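Local structure of glutamyl-tRNA synthetase, cytoplasmic (Saccharomyces cerevisiae, 2HRA) at residues A94-L99 / L116-S121; K102-K107 / V140-A145. The protein attaches glutamate, first activated with ATP, to tRNA(Glu), and through this N-terminal GST-fold domain binds the cofactor Arc1p. All blocks are in the same frame, centred on the assembly; numbering follows the deposited sequence.

Overall arrangement
Read from the N terminus, the chain first forms the three-stranded sheet with helices 34-46 and 73-80, then enters the helical part of the GST fold. Contact 1 closes a short loop: the chain leaves helix 90-104 and returns against it with helix 109-122, with 16 residues between the two segments. Contact 2 opens before that loop is finished. It starts in the last part of helix 90-104 and the residues that follow, and closes on helix 137-148, with 32 residues between its segments. The two contacts therefore cross rather than nest. Helix 90-104 serves both, and their centres are about 9 Å apart. Leu119 CD2 touches Leu104 CD1, so the three helices 90-104, 109-122 and 137-148 meet in one buried cluster.

Contact 1 (A94-L99 / L116-S121); sequences AKWVNL and LETLDS
Trp96 of helix 90-104 turns its CG anti to its own carbonyl carbon (chi1 -71°), and the indole swings out to meet Leu119 and Thr118 on helix 109-122. Leu119 takes a different setting, with CG anti to the backbone N (chi1 -177°), and offers CD1 to the ring. The six-membered half of the indole does the touching. Trp96 CZ3 lies 3.9 Å from Leu119 CD1, which meets the ring obliquely. Trp96 CZ3 is also 4.0 Å from Leu119 CA, so the ring reaches the helix backbone as well. Thr118 O sits in the ring plane at the edge, 4.0 Å from Trp96 CH2. Trp96 CH2 also meets the methyl Thr118 CG2 at 4.0 Å. Thr118 OG1 instead bonds to the carbonyl of Gln114 in its own helix. Over one indole face stands Lys95 NZ, offset toward the rim. Ile129, in the region that interacts with Arc1p, touches both Trp96 and Leu119. With an alanine here in place of Trp96, the space taken by the indole is likely to become a gap between the helices, leaving Leu119 CD1 without its aromatic partner. The contact packs two helices of the helical part of the GST fold. No hydrogen bond joins the segments: they hold by apolar packing on Leu119 and Thr118 CG2, with the ring edge against the Thr118 carbonyl oxygen.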
# COMPACT_ATOMS: atom_id res chain seq x y z
N ALA A 94 -13.50 -3.41 3.27
CA ALA A 94 -12.86 -4.30 4.26
C ALA A 94 -12.49 -5.66 3.71
O ALA A 94 -11.46 -6.20 4.06
CB ALA A 94 -13.73 -4.45 5.48
N LYS A 95 -13.34 -6.26 2.86
CA LYS A 95 -13.00 -7.58 2.27
C LYS A 95 -11.71 -7.54 1.49
O LYS A 95 -10.92 -8.49 1.50
CB LYS A 95 -14.06 -8.04 1.28
CG LYS A 95 -15.44 -8.33 1.85
CD LYS A 95 -16.28 -9.19 0.89
CE LYS A 95 -15.92 -9.04 -0.63
NZ LYS A 95 -14.95 -10.07 -1.18
N TRP A 96 -11.50 -6.46 0.75
CA TRP A 96 -10.38 -6.39 -0.15
C TRP A 96 -9.15 -5.93 0.60
O TRP A 96 -8.06 -6.34 0.31
CB TRP A 96 -10.70 -5.51 -1.36
CG TRP A 96 -11.67 -6.18 -2.24
CD1 TRP A 96 -13.01 -5.93 -2.32
CD2 TRP A 96 -11.40 -7.25 -3.16
NE1 TRP A 96 -13.59 -6.80 -3.23
CE2 TRP A 96 -12.62 -7.61 -3.75
CE3 TRP A 96 -10.24 -7.94 -3.53
CZ2 TRP A 96 -12.71 -8.64 -4.70
CZ3 TRP A 96 -10.33 -8.95 -4.46
CH2 TRP A 96 -11.56 -9.29 -5.04
N VAL A 97 -9.33 -5.06 1.57
CA VAL A 97 -8.23 -4.71 2.47
C VAL A 97 -7.78 -5.92 3.26
O VAL A 97 -6.59 -6.12 3.44
CB VAL A 97 -8.65 -3.62 3.42
CG1 VAL A 97 -7.54 -3.41 4.45
CG2 VAL A 97 -8.93 -2.34 2.60
N ASN A 98 -8.72 -6.73 3.73
CA ASN A 98 -8.38 -8.01 4.39
C ASN A 98 -7.59 -8.93 3.48
O ASN A 98 -6.58 -9.52 3.90
CB ASN A 98 -9.65 -8.72 4.86
CG ASN A 98 -10.31 -8.02 6.04
OD1 ASN A 98 -9.66 -7.28 6.79
ND2 ASN A 98 -11.60 -8.26 6.22
N LEU A 99 -8.04 -9.10 2.24
CA LEU A 99 -7.30 -9.94 1.29
C LEU A 99 -5.86 -9.47 1.10
O LEU A 99 -4.92 -10.27 1.08
CB LEU A 99 -8.00 -9.97 -0.09
CG LEU A 99 -7.30 -10.91 -1.09
CD1 LEU A 99 -7.48 -12.38 -0.70
CD2 LEU A 99 -7.76 -10.68 -2.52
N LEU A 116 -4.50 -14.06 -6.24
CA LEU A 116 -4.34 -13.30 -7.46
C LEU A 116 -5.42 -13.61 -8.49
O LEU A 116 -5.77 -12.76 -9.31
CB LEU A 116 -2.94 -13.57 -8.07
CG LEU A 116 -1.75 -12.88 -7.40
CD1 LEU A 116 -0.42 -13.45 -7.90
CD2 LEU A 116 -1.84 -11.34 -7.61
N GLU A 117 -5.94 -14.84 -8.47
CA GLU A 117 -7.02 -15.22 -9.39
C GLU A 117 -8.30 -14.53 -9.01
O GLU A 117 -9.07 -14.07 -9.87
CB GLU A 117 -7.23 -16.72 -9.39
CG GLU A 117 -8.32 -17.24 -10.33
CD GLU A 117 -8.23 -16.71 -11.75
OE1 GLU A 117 -7.11 -16.77 -12.31
OE2 GLU A 117 -9.26 -16.21 -12.29
N THR A 118 -8.54 -14.48 -7.71
CA THR A 118 -9.72 -13.80 -7.19
C THR A 118 -9.74 -12.32 -7.59
O THR A 118 -10.79 -11.79 -8.01
CB THR A 118 -9.78 -13.95 -5.67
OG1 THR A 118 -9.87 -15.35 -5.36
CG2 THR A 118 -11.01 -13.24 -5.11
N LEU A 119 -8.60 -11.65 -7.41
CA LEU A 119 -8.46 -10.23 -7.78
C LEU A 119 -8.57 -10.03 -9.31
O LEU A 119 -9.21 -9.08 -9.81
CB LEU A 119 -7.12 -9.71 -7.27
CG LEU A 119 -6.74 -8.23 -7.47
CD1 LEU A 119 -7.83 -7.26 -6.88
CD2 LEU A 119 -5.33 -7.92 -6.91
N ASP A 120 -7.94 -10.92 -10.06
CA ASP A 120 -8.03 -10.89 -11.54
C ASP A 120 -9.48 -10.99 -12.03
O ASP A 120 -9.91 -10.21 -12.92
CB ASP A 120 -7.18 -11.99 -12.14
CG ASP A 120 -6.89 -11.79 -13.64
OD1 ASP A 120 -6.10 -10.90 -14.00
OD2 ASP A 120 -7.41 -12.58 -14.47
N SER A 121 -10.25 -11.90 -11.44
CA SER A 121 -11.64 -12.09 -11.85
C SER A 121 -12.44 -10.85 -11.49
O SER A 121 -13.27 -10.41 -12.26
CB SER A 121 -12.27 -13.34 -11.19
OG SER A 121 -11.69 -14.55 -11.65

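Contact 2 (K102-K107 / V140-A145); sequences KELVIK and VACWGA
Apolar contacts between Leu104, Val105, Cys142 and Ala145 carry this meeting of helix 137-148 with the last part of helix 90-104 and the residues that follow. The first group is aliphatic and centres on the small methyl of Ala145. Leu104 CB lies 3.8 Å from Ala145 CB. Val105 CG1 comes to 3.7 Å from the same Ala145 CB, and it also reaches Ala145 CA at 3.9 Å. The Val105 branch is placed by its torsion: CG1 stands anti to the carbonyl carbon, beside the backbone N (chi1 -68°). The backbones are close here, with 5.1 Å between Val105 CA and Ala145 CA. The second group is the Cys142 side chain. Leu104 CD1 lies 3.9 Å from Cys142 SG, and Leu104 CD1 also rests on Cys142 CB. Leu104 thus spans one turn of helix 137-148, with its CB on Ala145 and its CD1 on Cys142. Backbone hydrogen bonds act within the segments, as in Ala145 N to Ala141 O at 3.0 Å, and none runs between them. Ala100, one turn earlier on helix 90-104, also packs on Cys142 and Ala145. On another side of helix 137-148, Trp143 bonds through NE1 to Tyr168 O and stacks on the Tyr168 ring. The small side chain of Ala145 is consistent with the close approach of the chain at Val105. The contact forms part of the buried core of the helical region in this GST fold.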
# COMPACT_ATOMS: atom_id res chain seq x y z
N LYS A 102 -3.97 -9.90 4.65
CA LYS A 102 -3.91 -11.28 5.15
C LYS A 102 -3.42 -12.28 4.13
O LYS A 102 -2.90 -13.32 4.51
CB LYS A 102 -5.29 -11.72 5.63
CG LYS A 102 -5.76 -10.98 6.84
CD LYS A 102 -7.23 -11.23 7.10
CE LYS A 102 -7.76 -10.32 8.21
NZ LYS A 102 -8.98 -10.91 8.83
N GLU A 103 -3.58 -11.98 2.84
CA GLU A 103 -3.27 -12.96 1.82
C GLU A 103 -2.25 -12.50 0.78
O GLU A 103 -1.31 -13.24 0.51
CB GLU A 103 -4.55 -13.47 1.17
CG GLU A 103 -5.67 -13.68 2.17
CD GLU A 103 -6.48 -14.90 1.88
OE1 GLU A 103 -7.04 -14.95 0.77
OE2 GLU A 103 -6.54 -15.81 2.76
N LEU A 104 -2.38 -11.30 0.22
CA LEU A 104 -1.48 -10.89 -0.86
C LEU A 104 -0.04 -10.59 -0.43
O LEU A 104 0.87 -10.60 -1.27
CB LEU A 104 -2.04 -9.70 -1.66
CG LEU A 104 -3.36 -9.91 -2.42
CD1 LEU A 104 -3.81 -8.60 -3.03
CD2 LEU A 104 -3.23 -10.99 -3.49
N VAL A 105 0.20 -10.37 0.87
CA VAL A 105 1.58 -10.13 1.36
C VAL A 105 2.38 -11.42 1.64
O VAL A 105 3.61 -11.38 1.80
CB VAL A 105 1.60 -9.27 2.65
CG1 VAL A 105 1.14 -7.86 2.32
CG2 VAL A 105 0.79 -9.93 3.75
N ILE A 106 1.66 -12.54 1.70
CA ILE A 106 2.22 -13.82 2.11
C ILE A 106 2.90 -14.49 0.94
O ILE A 106 2.28 -14.70 -0.11
CB ILE A 106 1.11 -14.73 2.68
CG1 ILE A 106 0.49 -14.09 3.92
CG2 ILE A 106 1.67 -16.10 3.08
CD1 ILE A 106 -0.42 -15.02 4.71
N LYS A 107 4.17 -14.86 1.15
CA LYS A 107 4.97 -15.49 0.13
C LYS A 107 4.78 -17.01 0.17
O LYS A 107 5.66 -17.77 0.58
CB LYS A 107 6.45 -15.08 0.26
CG LYS A 107 6.71 -13.58 -0.13
CD LYS A 107 8.21 -13.39 -0.44
CE LYS A 107 8.61 -11.93 -0.76
NZ LYS A 107 10.11 -11.86 -0.99
N VAL A 140 -5.63 0.64 -2.84
CA VAL A 140 -4.39 1.08 -2.19
C VAL A 140 -3.78 -0.07 -1.42
O VAL A 140 -2.58 -0.34 -1.49
CB VAL A 140 -4.67 2.30 -1.27
CG1 VAL A 140 -3.47 2.68 -0.46
CG2 VAL A 140 -5.16 3.49 -2.10
N ALA A 141 -4.63 -0.78 -0.70
CA ALA A 141 -4.17 -1.90 0.09
C ALA A 141 -3.65 -3.03 -0.79
O ALA A 141 -2.60 -3.61 -0.48
CB ALA A 141 -5.30 -2.39 1.02
N CYS A 142 -4.36 -3.35 -1.88
CA CYS A 142 -3.93 -4.45 -2.74
C CYS A 142 -2.70 -4.08 -3.54
O CYS A 142 -1.81 -4.92 -3.73
CB CYS A 142 -5.06 -4.95 -3.64
SG CYS A 142 -6.43 -5.74 -2.75
N TRP A 143 -2.60 -2.83 -3.96
CA TRP A 143 -1.42 -2.41 -4.71
C TRP A 143 -0.17 -2.42 -3.84
O TRP A 143 0.87 -2.97 -4.23
CB TRP A 143 -1.58 -1.03 -5.31
CG TRP A 143 -0.58 -0.77 -6.43
CD1 TRP A 143 -0.81 -0.95 -7.74
CD2 TRP A 143 0.77 -0.26 -6.33
NE1 TRP A 143 0.30 -0.60 -8.47
CE2 TRP A 143 1.29 -0.18 -7.62
CE3 TRP A 143 1.60 0.11 -5.25
CZ2 TRP A 143 2.59 0.25 -7.89
CZ3 TRP A 143 2.87 0.55 -5.51
CH2 TRP A 143 3.36 0.63 -6.82
N GLY A 144 -0.28 -1.84 -2.65
CA GLY A 144 0.81 -1.86 -1.67
C GLY A 144 1.25 -3.26 -1.31
O GLY A 144 2.44 -3.56 -1.30
N ALA A 145 0.29 -4.13 -1.04
CA ALA A 145 0.59 -5.53 -0.72
C ALA A 145 1.42 -6.17 -1.85
O ALA A 145 2.44 -6.82 -1.59
CB ALA A 145 -0.70 -6.32 -0.46